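Local coordinates for protein HRI1 (Saccharomyces cerevisiae, PDB 3RBY), which is of unknown function and non-essential, but interacts with the protein kinase HRR25 and may interact with SEC72, at residues L10-P15 with S125-W130; D30-S35 with E239-H244; N97-N102 with E109-V114. All coordinates share one frame; numbering follows the deposited sequence.

Contact 1: L10-P15 with S125-W130; sequences LFQVGP and SFREMW. Unlike the reference sequence in segment 125-130: M129 (reference Leu).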
ATOM      1  N   LEU A  10       4.738   6.269   2.081  1.00 39.00           N
ATOM      2  CA  LEU A  10       5.551   7.403   1.664  1.00 40.97           C
ATOM      3  C   LEU A  10       5.803   8.364   2.803  1.00 41.36           C
ATOM      4  O   LEU A  10       5.007   8.446   3.745  1.00 44.46           O
ATOM      5  CB  LEU A  10       4.933   8.147   0.468  1.00 39.97           C
ATOM      6  CG  LEU A  10       3.790   9.132   0.703  1.00 43.44           C
ATOM      7  CD1 LEU A  10       4.311  10.487   1.206  1.00 44.17           C
ATOM      8  CD2 LEU A  10       3.011   9.323  -0.587  1.00 42.10           C
ATOM      9  N   PHE A  11       6.919   9.080   2.688  1.00 44.04           N
ATOM     10  CA  PHE A  11       7.315  10.170   3.571  1.00 46.78           C
ATOM     11  C   PHE A  11       7.488  11.406   2.679  1.00 48.52           C
ATOM     12  O   PHE A  11       8.070  11.312   1.592  1.00 45.72           O
ATOM     13  CB  PHE A  11       8.660   9.827   4.225  1.00 45.72           C
ATOM     14  CG  PHE A  11       9.070  10.767   5.327  1.00 49.18           C
ATOM     15  CD1 PHE A  11       8.131  11.559   5.973  1.00 50.86           C
ATOM     16  CD2 PHE A  11      10.397  10.862   5.714  1.00 53.13           C
ATOM     17  CE1 PHE A  11       8.510  12.433   6.984  1.00 50.80           C
ATOM     18  CE2 PHE A  11      10.783  11.734   6.732  1.00 56.14           C
ATOM     19  CZ  PHE A  11       9.834  12.521   7.363  1.00 52.92           C
ATOM     20  N   GLN A  12       6.994  12.563   3.109  1.00 46.59           N
ATOM     21  CA  GLN A  12       7.142  13.758   2.282  1.00 51.64           C
ATOM     22  C   GLN A  12       7.368  15.021   3.106  1.00 56.07           C
ATOM     23  O   GLN A  12       6.496  15.406   3.905  1.00 52.18           O
ATOM     24  CB  GLN A  12       5.913  13.938   1.379  1.00 54.59           C
ATOM     25  CG  GLN A  12       5.906  15.246   0.584  1.00 55.63           C
ATOM     26  CD  GLN A  12       4.700  15.383  -0.343  1.00 56.75           C
ATOM     27  OE1 GLN A  12       4.461  16.447  -0.911  1.00 59.88           O
ATOM     28  NE2 GLN A  12       3.939  14.309  -0.496  1.00 53.42           N
ATOM     29  N   VAL A  13       8.524  15.666   2.923  1.00 55.58           N
ATOM     30  CA  VAL A  13       8.758  16.967   3.560  1.00 57.89           C
ATOM     31  C   VAL A  13       8.869  18.112   2.553  1.00 63.21           C
ATOM     32  O   VAL A  13       8.792  19.285   2.925  1.00 66.96           O
ATOM     33  CB  VAL A  13       9.990  16.988   4.502  1.00 57.67           C
ATOM     34  CG1 VAL A  13      10.027  15.739   5.370  1.00 55.25           C
ATOM     35  CG2 VAL A  13      11.276  17.152   3.700  1.00 63.31           C
ATOM     36  N   GLY A  14       9.050  17.784   1.282  1.00 60.31           N
ATOM     37  CA  GLY A  14       9.082  18.829   0.279  1.00 64.67           C
ATOM     38  C   GLY A  14       7.890  18.753  -0.650  1.00 63.18           C
ATOM     39  O   GLY A  14       6.834  18.247  -0.273  1.00 60.22           O
ATOM     40  N   PRO A  15       8.056  19.268  -1.874  1.00 61.51           N
ATOM     41  CA  PRO A  15       7.128  18.974  -2.971  1.00 62.24           C
ATOM     42  C   PRO A  15       7.295  17.531  -3.479  1.00 59.61           C
ATOM     43  O   PRO A  15       6.505  17.091  -4.316  1.00 60.62           O
ATOM     44  CB  PRO A  15       7.546  19.974  -4.059  1.00 61.90           C
ATOM     45  CG  PRO A  15       8.982  20.305  -3.745  1.00 63.65           C
ATOM     46  CD  PRO A  15       9.084  20.257  -2.249  1.00 58.23           C
ATOM     47  N   SER A 125       6.742  21.153   7.891  1.00 53.51           N
ATOM     48  CA  SER A 125       5.566  20.305   7.860  1.00 53.62           C
ATOM     49  C   SER A 125       5.898  19.014   7.103  1.00 55.12           C
ATOM     50  O   SER A 125       6.668  19.020   6.128  1.00 52.53           O
ATOM     51  CB  SER A 125       4.411  21.033   7.178  1.00 54.21           C
ATOM     52  OG  SER A 125       4.563  21.003   5.764  1.00 64.36           O
ATOM     53  N   PHE A 126       5.333  17.903   7.565  1.00 52.33           N
ATOM     54  CA  PHE A 126       5.561  16.609   6.927  1.00 46.48           C
ATOM     55  C   PHE A 126       4.256  15.860   6.706  1.00 48.30           C
ATOM     56  O   PHE A 126       3.218  16.172   7.320  1.00 45.46           O
ATOM     57  CB  PHE A 126       6.511  15.733   7.759  1.00 45.77           C
ATOM     58  CG  PHE A 126       5.924  15.265   9.068  1.00 49.04           C
ATOM     59  CD1 PHE A 126       6.085  16.017  10.232  1.00 52.65           C
ATOM     60  CD2 PHE A 126       5.219  14.069   9.138  1.00 48.55           C
ATOM     61  CE1 PHE A 126       5.541  15.584  11.447  1.00 53.12           C
ATOM     62  CE2 PHE A 126       4.675  13.628  10.344  1.00 49.24           C
ATOM     63  CZ  PHE A 126       4.836  14.385  11.499  1.00 50.00           C
ATOM     64  N   ARG A 127       4.320  14.869   5.821  1.00 45.67           N
ATOM     65  CA  ARG A 127       3.204  13.959   5.623  1.00 46.64           C
ATOM     66  C   ARG A 127       3.693  12.536   5.425  1.00 42.70           C
ATOM     67  O   ARG A 127       4.691  12.288   4.757  1.00 42.23           O
ATOM     68  CB  ARG A 127       2.306  14.375   4.456  1.00 43.59           C
ATOM     69  CG  ARG A 127       1.458  13.215   3.937  1.00 44.71           C
ATOM     70  CD  ARG A 127       0.338  13.680   3.028  1.00 52.02           C
ATOM     71  NE  ARG A 127       0.745  14.812   2.208  1.00 59.78           N
ATOM     72  CZ  ARG A 127       0.023  15.916   2.076  1.00 60.14           C
ATOM     73  NH1 ARG A 127       0.460  16.912   1.317  1.00 64.30           N
ATOM     74  NH2 ARG A 127      -1.145  16.015   2.701  1.00 50.92           N
ATOM     75  N   GLU A 128       2.968  11.601   6.020  1.00 41.63           N
ATOM     76  CA  GLU A 128       3.277  10.197   5.869  1.00 40.61           C
ATOM     77  C   GLU A 128       2.005   9.454   5.575  1.00 39.33           C
ATOM     78  O   GLU A 128       0.986   9.688   6.218  1.00 39.20           O
ATOM     79  CB  GLU A 128       3.932   9.658   7.136  1.00 37.70           C
ATOM     80  CG  GLU A 128       5.390  10.013   7.196  1.00 41.64           C
ATOM     81  CD  GLU A 128       5.980   9.838   8.567  1.00 43.69           C
ATOM     82  OE1 GLU A 128       5.832  10.773   9.379  1.00 50.18           O
ATOM     83  OE2 GLU A 128       6.593   8.781   8.836  1.00 41.33           O
ATOM     84  N   MET A 129       2.067   8.566   4.590  1.00 40.00           N
ATOM     85  CA  MET A 129       0.924   7.740   4.251  1.00 37.51           C
ATOM     86  C   MET A 129       1.128   6.333   4.791  1.00 37.23           C
ATOM     87  O   MET A 129       2.207   5.743   4.630  1.00 37.05           O
ATOM     88  CB  MET A 129       0.723   7.726   2.743  1.00 39.72           C
ATOM     89  CG  MET A 129      -0.712   7.992   2.307  1.00 50.78           C
ATOM     90  SD  MET A 129      -1.333   9.549   2.947  1.00 44.94           S
ATOM     91  CE  MET A 129       0.076  10.550   2.591  1.00 47.89           C
ATOM     92  N   TRP A 130       0.083   5.802   5.427  1.00 35.27           N
ATOM     93  CA  TRP A 130       0.172   4.512   6.102  1.00 36.97           C
ATOM     94  C   TRP A 130      -0.841   3.499   5.612  1.00 36.18           C
ATOM     95  O   TRP A 130      -2.032   3.808   5.466  1.00 34.12           O
ATOM     96  CB  TRP A 130       0.007   4.658   7.624  1.00 34.47           C
ATOM     97  CG  TRP A 130       1.074   5.473   8.250  1.00 34.95           C
ATOM     98  CD1 TRP A 130       1.052   6.824   8.464  1.00 34.16           C
ATOM     99  CD2 TRP A 130       2.349   5.010   8.720  1.00 36.25           C
ATOM    100  NE1 TRP A 130       2.230   7.226   9.052  1.00 34.88           N
ATOM    101  CE2 TRP A 130       3.045   6.138   9.218  1.00 35.39           C
ATOM    102  CE3 TRP A 130       2.966   3.755   8.779  1.00 33.39           C
ATOM    103  CZ2 TRP A 130       4.326   6.046   9.765  1.00 34.70           C
ATOM    104  CZ3 TRP A 130       4.234   3.664   9.315  1.00 33.63           C
ATOM    105  CH2 TRP A 130       4.900   4.802   9.810  1.00 36.86           C
TER
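F11 and E128 stand side by side on one face of the sheet and point the same way. CD1 of F11 lies 3.4 Å from E128 CG, and the ring and carboxylate planes are turned 50° apart. CG of F11 is anti to the backbone N (chi1 -171°). This carries the ring toward the partner strand, where its CE1 meets CB of F126 at 3.9 Å. The two phenylalanine side chains cross at a slant. E128 OE2 forms a salt bridge with R37.

On the opposite face L10 and M129 run alongside each other, with L10 CG 3.9 Å from M129 CB. Q12 and R127 share that face. The guanidinium of R127 is tied to E109 by a salt bridge, while its NE is buried without a partner in the model. L10 packs on W103 of the second subunit and R127 on its P17.

Backbone hydrogen bonds join the strands. Q12 and R127 bond both ways, with Q12 N 2.8 Å from R127 O and R127 N 2.9 Å from Q12 O. M129 N bonds L10 O at 3.1 Å. This is a regular antiparallel beta ladder, placing strand 4-12 beside strand 124-132 in the larger sheet of a beta-barrel protein.

Contact 2: D30-S35 with E239-H244; sequences DGHYIS and EVIEYH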
ATOM      1  N   ASP A  30      -3.073  -2.374  24.105  1.00 36.73           N
ATOM      2  CA  ASP A  30      -2.933  -1.475  25.250  1.00 36.19           C
ATOM      3  C   ASP A  30      -2.376  -0.091  24.866  1.00 38.12           C
ATOM      4  O   ASP A  30      -2.446   0.844  25.672  1.00 41.00           O
ATOM      5  CB  ASP A  30      -2.065  -2.104  26.353  1.00 32.09           C
ATOM      6  CG  ASP A  30      -2.737  -3.276  27.031  1.00 36.91           C
ATOM      7  OD1 ASP A  30      -3.866  -3.644  26.622  1.00 33.80           O
ATOM      8  OD2 ASP A  30      -2.119  -3.838  27.968  1.00 39.42           O
ATOM      9  N   GLY A  31      -1.818   0.041  23.661  1.00 34.18           N
ATOM     10  CA  GLY A  31      -1.362   1.339  23.168  1.00 31.47           C
ATOM     11  C   GLY A  31       0.147   1.576  23.125  1.00 34.60           C
ATOM     12  O   GLY A  31       0.592   2.672  22.761  1.00 35.26           O
ATOM     13  N   HIS A  32       0.941   0.570  23.502  1.00 30.41           N
ATOM     14  CA  HIS A  32       2.401   0.665  23.399  1.00 32.64           C
ATOM     15  C   HIS A  32       2.795   0.629  21.906  1.00 35.22           C
ATOM     16  O   HIS A  32       2.137  -0.049  21.097  1.00 34.02           O
ATOM     17  CB  HIS A  32       3.063  -0.479  24.170  1.00 31.98           C
ATOM     18  CG  HIS A  32       2.488  -0.695  25.533  1.00 36.80           C
ATOM     19  ND1 HIS A  32       2.440   0.306  26.486  1.00 35.85           N
ATOM     20  CD2 HIS A  32       1.898  -1.777  26.100  1.00 32.15           C
ATOM     21  CE1 HIS A  32       1.864  -0.156  27.578  1.00 33.42           C
ATOM     22  NE2 HIS A  32       1.526  -1.419  27.373  1.00 32.14           N
ATOM     23  N   TYR A  33       3.845   1.363  21.537  1.00 31.38           N
ATOM     24  CA  TYR A  33       4.193   1.520  20.123  1.00 34.51           C
ATOM     25  C   TYR A  33       5.705   1.489  19.854  1.00 37.64           C
ATOM     26  O   TYR A  33       6.504   1.970  20.674  1.00 36.38           O
ATOM     27  CB  TYR A  33       3.599   2.830  19.585  1.00 33.01           C
ATOM     28  CG  TYR A  33       4.206   4.058  20.224  1.00 34.49           C
ATOM     29  CD1 TYR A  33       5.339   4.652  19.685  1.00 35.68           C
ATOM     30  CD2 TYR A  33       3.655   4.620  21.380  1.00 37.74           C
ATOM     31  CE1 TYR A  33       5.910   5.775  20.263  1.00 36.34           C
ATOM     32  CE2 TYR A  33       4.223   5.752  21.971  1.00 35.25           C
ATOM     33  CZ  TYR A  33       5.352   6.318  21.406  1.00 36.45           C
ATOM     34  OH  TYR A  33       5.927   7.434  21.976  1.00 38.02           O
ATOM     35  N   ILE A  34       6.081   0.922  18.704  1.00 38.10           N
ATOM     36  CA  ILE A  34       7.450   0.986  18.180  1.00 34.92           C
ATOM     37  C   ILE A  34       7.397   1.194  16.663  1.00 37.69           C
ATOM     38  O   ILE A  34       6.472   0.720  15.995  1.00 36.98           O
ATOM     39  CB  ILE A  34       8.234  -0.299  18.491  1.00 35.86           C
ATOM     40  CG1 ILE A  34       9.684  -0.193  18.013  1.00 35.27           C
ATOM     41  CG2 ILE A  34       7.564  -1.490  17.853  1.00 35.70           C
ATOM     42  CD1 ILE A  34      10.595  -1.203  18.679  1.00 35.02           C
ATOM     43  N   SER A  35       8.373   1.912  16.123  1.00 35.06           N
ATOM     44  CA  SER A  35       8.450   2.124  14.687  1.00 34.84           C
ATOM     45  C   SER A  35       9.898   1.970  14.216  1.00 37.13           C
ATOM     46  O   SER A  35      10.751   2.790  14.566  1.00 36.83           O
ATOM     47  CB  SER A  35       7.893   3.507  14.311  1.00 38.86           C
ATOM     48  OG  SER A  35       7.781   3.662  12.904  1.00 36.81           O
ATOM     49  N   GLU A 239       9.819  -7.807  31.646  1.00 39.32           N
ATOM     50  CA  GLU A 239       8.500  -8.048  32.212  1.00 40.78           C
ATOM     51  C   GLU A 239       7.462  -8.024  31.089  1.00 33.07           C
ATOM     52  O   GLU A 239       7.478  -7.129  30.233  1.00 37.29           O
ATOM     53  CB  GLU A 239       8.175  -6.968  33.258  1.00 38.11           C
ATOM     54  CG  GLU A 239       6.948  -7.280  34.117  1.00 46.44           C
ATOM     55  CD  GLU A 239       6.433  -6.060  34.889  1.00 53.88           C
ATOM     56  OE1 GLU A 239       5.273  -6.113  35.382  1.00 52.65           O
ATOM     57  OE2 GLU A 239       7.181  -5.048  34.990  1.00 50.71           O
ATOM     58  N   VAL A 240       6.578  -9.014  31.073  1.00 35.59           N
ATOM     59  CA  VAL A 240       5.430  -9.004  30.165  1.00 37.09           C
ATOM     60  C   VAL A 240       4.406  -7.998  30.687  1.00 36.45           C
ATOM     61  O   VAL A 240       3.683  -8.292  31.648  1.00 36.76           O
ATOM     62  CB  VAL A 240       4.736 -10.374  30.119  1.00 36.80           C
ATOM     63  CG1 VAL A 240       3.435 -10.269  29.312  1.00 37.17           C
ATOM     64  CG2 VAL A 240       5.668 -11.444  29.539  1.00 31.63           C
ATOM     65  N   ILE A 241       4.330  -6.820  30.077  1.00 34.90           N
ATOM     66  CA  ILE A 241       3.407  -5.790  30.588  1.00 34.41           C
ATOM     67  C   ILE A 241       2.054  -5.799  29.876  1.00 33.24           C
ATOM     68  O   ILE A 241       1.136  -5.034  30.217  1.00 35.41           O
ATOM     69  CB  ILE A 241       4.031  -4.390  30.509  1.00 29.29           C
ATOM     70  CG1 ILE A 241       4.213  -3.984  29.036  1.00 32.45           C
ATOM     71  CG2 ILE A 241       5.359  -4.364  31.259  1.00 32.09           C
ATOM     72  CD1 ILE A 241       4.683  -2.526  28.818  1.00 31.25           C
ATOM     73  N   GLU A 242       1.946  -6.659  28.871  1.00 31.97           N
ATOM     74  CA  GLU A 242       0.713  -6.827  28.116  1.00 33.21           C
ATOM     75  C   GLU A 242       0.693  -8.248  27.533  1.00 37.19           C
ATOM     76  O   GLU A 242       1.697  -8.721  26.963  1.00 36.60           O
ATOM     77  CB  GLU A 242       0.614  -5.777  26.999  1.00 33.24           C
ATOM     78  CG  GLU A 242      -0.658  -5.904  26.150  1.00 33.50           C
ATOM     79  CD  GLU A 242      -0.769  -4.833  25.063  1.00 31.05           C
ATOM     80  OE1 GLU A 242       0.037  -3.871  25.062  1.00 32.43           O
ATOM     81  OE2 GLU A 242      -1.669  -4.951  24.201  1.00 35.27           O
ATOM     82  N   TYR A 243      -0.437  -8.933  27.686  1.00 35.72           N
ATOM     83  CA  TYR A 243      -0.573 -10.281  27.158  1.00 36.02           C
ATOM     84  C   TYR A 243      -2.008 -10.595  26.725  1.00 38.47           C
ATOM     85  O   TYR A 243      -2.759 -11.249  27.457  1.00 39.96           O
ATOM     86  CB  TYR A 243      -0.093 -11.307  28.191  1.00 35.75           C
ATOM     87  CG  TYR A 243       0.279 -12.646  27.587  1.00 39.91           C
ATOM     88  CD1 TYR A 243       1.529 -12.839  27.003  1.00 43.08           C
ATOM     89  CD2 TYR A 243      -0.616 -13.716  27.595  1.00 41.32           C
ATOM     90  CE1 TYR A 243       1.886 -14.063  26.443  1.00 43.39           C
ATOM     91  CE2 TYR A 243      -0.269 -14.955  27.034  1.00 48.32           C
ATOM     92  CZ  TYR A 243       0.985 -15.120  26.462  1.00 49.71           C
ATOM     93  OH  TYR A 243       1.343 -16.341  25.909  1.00 54.50           O
ATOM     94  N   HIS A 244      -2.386 -10.135  25.535  1.00 35.35           N
ATOM     95  CA  HIS A 244      -3.678 -10.505  24.960  1.00 39.23           C
ATOM     96  C   HIS A 244      -3.484 -11.614  23.936  1.00 39.37           C
ATOM     97  O   HIS A 244      -3.212 -11.342  22.764  1.00 41.70           O
ATOM     98  CB  HIS A 244      -4.362  -9.302  24.291  1.00 34.61           C
ATOM     99  CG  HIS A 244      -4.549  -8.132  25.198  1.00 37.94           C
ATOM    100  ND1 HIS A 244      -5.379  -8.174  26.302  1.00 36.18           N
ATOM    101  CD2 HIS A 244      -4.024  -6.885  25.172  1.00 33.82           C
ATOM    102  CE1 HIS A 244      -5.355  -7.004  26.912  1.00 35.91           C
ATOM    103  NE2 HIS A 244      -4.541  -6.199  26.244  1.00 33.63           N
TER
HETATM  104  O   HOH W   1       0.090  -2.783  29.058  1.00 33.80           O
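E242 reaches out fully extended, its CG anti to the backbone N (chi1 179°), while D30 turns its CG anti to the carbonyl carbon (chi1 -69°). The two side chains come from opposite directions and their carboxylates stack, with planes 13° apart. D30 OD1 is 3.5 Å from E242 OE2, a close approach of two like charges. Donors meet both carboxylates. D30 N gives a nearly straight bond to E242 OE2 (2.9 Å), arriving from above the carboxylate plane. H244 NE2 gives another to D30 OD1 (2.7 Å). That oxygen lies in the imidazole plane, but NE2 meets it on the syn side, well out of the carboxylate plane.

H32 has CD1 of I241 over one ring face, 3.9 Å from the ring centroid. At the ring edge a water lies 2.6 Å from H32 NE2. The same water donates to D30 OD2 and to I241 O. H32 ND1 is hydrogen-bonded to N59 N. I241 and E242 form a classic beta bulge opposite V158.

E242 OE1 also bonds S28 OG, and OE2 bonds S156 OG. Were E242 an alanine, D30 N and both serine hydroxyls would probably lose this acceptor, and a gap would be likely beside D30. The paired carboxylates would be expected to raise each other's proton affinity. The serine, backbone and water donors, with H244, probably offset that.

Contact 3: N97-N102 with E109-V114; sequences NTTWKN and EETGAV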
ATOM      1  N   ASN A  97       3.526  17.027  17.657  1.00 43.55           N
ATOM      2  CA  ASN A  97       2.077  17.005  17.503  1.00 42.83           C
ATOM      3  C   ASN A  97       1.633  16.542  16.117  1.00 46.96           C
ATOM      4  O   ASN A  97       1.952  17.190  15.105  1.00 48.87           O
ATOM      5  CB  ASN A  97       1.510  18.386  17.826  1.00 44.87           C
ATOM      6  CG  ASN A  97       1.871  18.836  19.229  1.00 42.76           C
ATOM      7  OD1 ASN A  97       1.289  18.361  20.209  1.00 46.47           O
ATOM      8  ND2 ASN A  97       2.849  19.734  19.337  1.00 42.32           N
ATOM      9  N   THR A  98       0.908  15.421  16.067  1.00 42.15           N
ATOM     10  CA  THR A  98       0.509  14.847  14.782  1.00 41.26           C
ATOM     11  C   THR A  98      -0.997  14.690  14.657  1.00 42.83           C
ATOM     12  O   THR A  98      -1.718  14.564  15.651  1.00 43.41           O
ATOM     13  CB  THR A  98       1.184  13.481  14.506  1.00 43.41           C
ATOM     14  OG1 THR A  98       0.619  12.481  15.370  1.00 44.81           O
ATOM     15  CG2 THR A  98       2.696  13.566  14.720  1.00 38.23           C
ATOM     16  N   THR A  99      -1.455  14.688  13.411  1.00 43.12           N
ATOM     17  CA  THR A  99      -2.858  14.494  13.094  1.00 40.37           C
ATOM     18  C   THR A  99      -2.989  13.333  12.119  1.00 44.18           C
ATOM     19  O   THR A  99      -2.230  13.239  11.149  1.00 45.95           O
ATOM     20  CB  THR A  99      -3.454  15.759  12.451  1.00 43.11           C
ATOM     21  OG1 THR A  99      -3.375  16.849  13.379  1.00 53.55           O
ATOM     22  CG2 THR A  99      -4.906  15.536  12.075  1.00 45.20           C
ATOM     23  N   TRP A 100      -3.970  12.469  12.366  1.00 46.32           N
ATOM     24  CA  TRP A 100      -4.189  11.271  11.569  1.00 43.19           C
ATOM     25  C   TRP A 100      -5.588  11.266  10.962  1.00 44.17           C
ATOM     26  O   TRP A 100      -6.579  11.432  11.660  1.00 43.89           O
ATOM     27  CB  TRP A 100      -3.999  10.043  12.453  1.00 43.28           C
ATOM     28  CG  TRP A 100      -2.606   9.953  12.992  1.00 44.90           C
ATOM     29  CD1 TRP A 100      -2.032  10.772  13.929  1.00 42.90           C
ATOM     30  CD2 TRP A 100      -1.599   8.995  12.623  1.00 43.33           C
ATOM     31  NE1 TRP A 100      -0.734  10.376  14.168  1.00 44.85           N
ATOM     32  CE2 TRP A 100      -0.440   9.293  13.377  1.00 44.03           C
ATOM     33  CE3 TRP A 100      -1.565   7.913  11.734  1.00 43.67           C
ATOM     34  CZ2 TRP A 100       0.743   8.547  13.267  1.00 41.18           C
ATOM     35  CZ3 TRP A 100      -0.386   7.172  11.626  1.00 42.14           C
ATOM     36  CH2 TRP A 100       0.748   7.495  12.392  1.00 39.79           C
ATOM     37  N   LYS A 101      -5.664  11.067   9.656  1.00 44.68           N
ATOM     38  CA  LYS A 101      -6.937  11.133   8.952  1.00 47.00           C
ATOM     39  C   LYS A 101      -7.141   9.876   8.107  1.00 43.77           C
ATOM     40  O   LYS A 101      -6.374   9.633   7.167  1.00 43.03           O
ATOM     41  CB  LYS A 101      -6.980  12.374   8.045  1.00 46.64           C
ATOM     42  CG  LYS A 101      -6.972  13.740   8.757  1.00 50.52           C
ATOM     43  CD  LYS A 101      -6.267  14.813   7.891  1.00 55.13           C
ATOM     44  CE  LYS A 101      -6.962  16.185   7.916  1.00 59.21           C
ATOM     45  NZ  LYS A 101      -8.129  16.268   6.963  1.00 63.86           N
ATOM     46  N   ASN A 102      -8.157   9.080   8.452  1.00 43.56           N
ATOM     47  CA  ASN A 102      -8.542   7.910   7.661  1.00 42.32           C
ATOM     48  C   ASN A 102      -9.066   8.303   6.280  1.00 41.63           C
ATOM     49  O   ASN A 102      -9.888   9.221   6.167  1.00 40.15           O
ATOM     50  CB  ASN A 102      -9.627   7.087   8.379  1.00 43.54           C
ATOM     51  CG  ASN A 102      -9.115   6.394   9.636  1.00 47.97           C
ATOM     52  OD1 ASN A 102      -7.947   5.998   9.721  1.00 50.63           O
ATOM     53  ND2 ASN A 102      -9.994   6.238  10.620  1.00 54.10           N
ATOM     54  N   GLU A 109      -3.635   9.024   6.463  1.00 42.78           N
ATOM     55  CA  GLU A 109      -2.686  10.121   6.274  1.00 41.80           C
ATOM     56  C   GLU A 109      -2.248  10.696   7.628  1.00 43.30           C
ATOM     57  O   GLU A 109      -3.085  11.204   8.396  1.00 39.59           O
ATOM     58  CB  GLU A 109      -3.307  11.239   5.420  1.00 39.75           C
ATOM     59  CG  GLU A 109      -2.419  12.493   5.310  1.00 43.81           C
ATOM     60  CD  GLU A 109      -3.150  13.688   4.715  1.00 49.16           C
ATOM     61  OE1 GLU A 109      -2.838  14.058   3.563  1.00 50.76           O
ATOM     62  OE2 GLU A 109      -4.026  14.263   5.404  1.00 51.57           O
ATOM     63  N   GLU A 110      -0.948  10.622   7.914  1.00 38.91           N
ATOM     64  CA  GLU A 110      -0.392  11.294   9.090  1.00 42.82           C
ATOM     65  C   GLU A 110       0.261  12.609   8.668  1.00 43.47           C
ATOM     66  O   GLU A 110       1.087  12.631   7.754  1.00 43.20           O
ATOM     67  CB  GLU A 110       0.650  10.418   9.801  1.00 41.81           C
ATOM     68  CG  GLU A 110       1.403  11.146  10.911  1.00 39.48           C
ATOM     69  CD  GLU A 110       2.692  10.442  11.324  1.00 44.55           C
ATOM     70  OE1 GLU A 110       3.040   9.393  10.721  1.00 42.00           O
ATOM     71  OE2 GLU A 110       3.368  10.945  12.253  1.00 44.87           O
ATOM     72  N   THR A 111      -0.104  13.703   9.334  1.00 44.08           N
ATOM     73  CA  THR A 111       0.504  14.999   9.049  1.00 43.01           C
ATOM     74  C   THR A 111       0.977  15.664  10.332  1.00 47.49           C
ATOM     75  O   THR A 111       0.536  15.303  11.432  1.00 44.58           O
ATOM     76  CB  THR A 111      -0.480  15.950   8.352  1.00 42.98           C
ATOM     77  OG1 THR A 111      -1.650  16.110   9.169  1.00 46.99           O
ATOM     78  CG2 THR A 111      -0.868  15.392   7.001  1.00 42.45           C
ATOM     79  N   GLY A 112       1.873  16.636  10.180  1.00 48.77           N
ATOM     80  CA  GLY A 112       2.342  17.411  11.310  1.00 51.31           C
ATOM     81  C   GLY A 112       3.467  18.375  10.960  1.00 52.76           C
ATOM     82  O   GLY A 112       3.931  18.437   9.813  1.00 51.80           O
ATOM     83  N   ALA A 113       3.907  19.127  11.965  1.00 53.37           N
ATOM     84  CA  ALA A 113       5.050  20.023  11.827  1.00 49.57           C
ATOM     85  C   ALA A 113       6.161  19.583  12.777  1.00 52.17           C
ATOM     86  O   ALA A 113       5.919  18.870  13.753  1.00 53.72           O
ATOM     87  CB  ALA A 113       4.634  21.462  12.116  1.00 56.03           C
ATOM     88  N   VAL A 114       7.386  20.013  12.497  1.00 55.69           N
ATOM     89  CA  VAL A 114       8.523  19.630  13.322  1.00 52.17           C
ATOM     90  C   VAL A 114       9.499  20.823  13.383  1.00 57.81           C
ATOM     91  O   VAL A 114       9.362  21.770  12.600  1.00 57.11           O
ATOM     92  CB  VAL A 114       9.148  18.326  12.768  1.00 53.23           C
ATOM     93  CG1 VAL A 114      10.390  18.605  11.948  1.00 52.15           C
ATOM     94  CG2 VAL A 114       9.423  17.349  13.882  1.00 53.75           C
TER
HETATM   95  O   HOH W   2       4.846  19.056  16.521  1.00 43.59           O
HETATM   96  O   HOH W   3      -3.344  14.280   8.499  1.00 46.16           O
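W100 lays its indole over the side chain of E110, the two pointing the same way. CB of E110 sits almost squarely above the six-membered ring, 3.6 Å from its centroid. The carboxylate continues nearly parallel to the indole, with planes 12° apart, and E110 CD is 3.3 Å from W100 CZ2. The ring is held at its nitrogen too: NE1 gives a hydrogen bond to T98 OG1 (2.8 Å), two residues back on the same strand. T98 OG1 also bonds Q74 O. Past the ring, E110 OE1 accepts from W130 NE1 and OE2 bonds a triethylene glycol, probably from the crystallisation liquor. The W130 ring stacks with W100.

The segments are the arms of the beta hairpin formed by strands 96-102 and 108-114. T99 and T111 make a hydrogen-bonded antiparallel pair, with T99 N to T111 O at 2.9 Å and T111 N to T99 O at 2.8 Å, both close to straight. K101 and E109 form the next such pair.

On the face carrying T99 and T111, K101 runs alongside E109, its CD 3.4 Å from E109 OE2. K101 NZ stays 4.8 Å from that oxygen; the other one, OE1, is engaged by R127. A side chain at G112 would run into N97 O. Nearby, a water accepts from N97 N and donates to A113 O.

From the N terminus, strand 4-12 enters contact 1, whose loop closes only when strand 124-132 arrives. Before that, the loop at 30-32, just ahead of strand 33-38, opens contact 2, which waits for strand 236-244 near the C terminus. Contacts 1 and 2 therefore cross along the chain. Contact 3 is a short-range hairpin, and it lies within the span of both. Contacts 1 and 3 are neighbours in the larger antiparallel sheet, their centres about 10 Å apart, because strand 108-114 lies next to strand 124-132. Contact 2 sits about 27 Å from contact 1, centre to centre. There the loop leading into a strand of the larger sheet meets strand 236-244 of the smaller one.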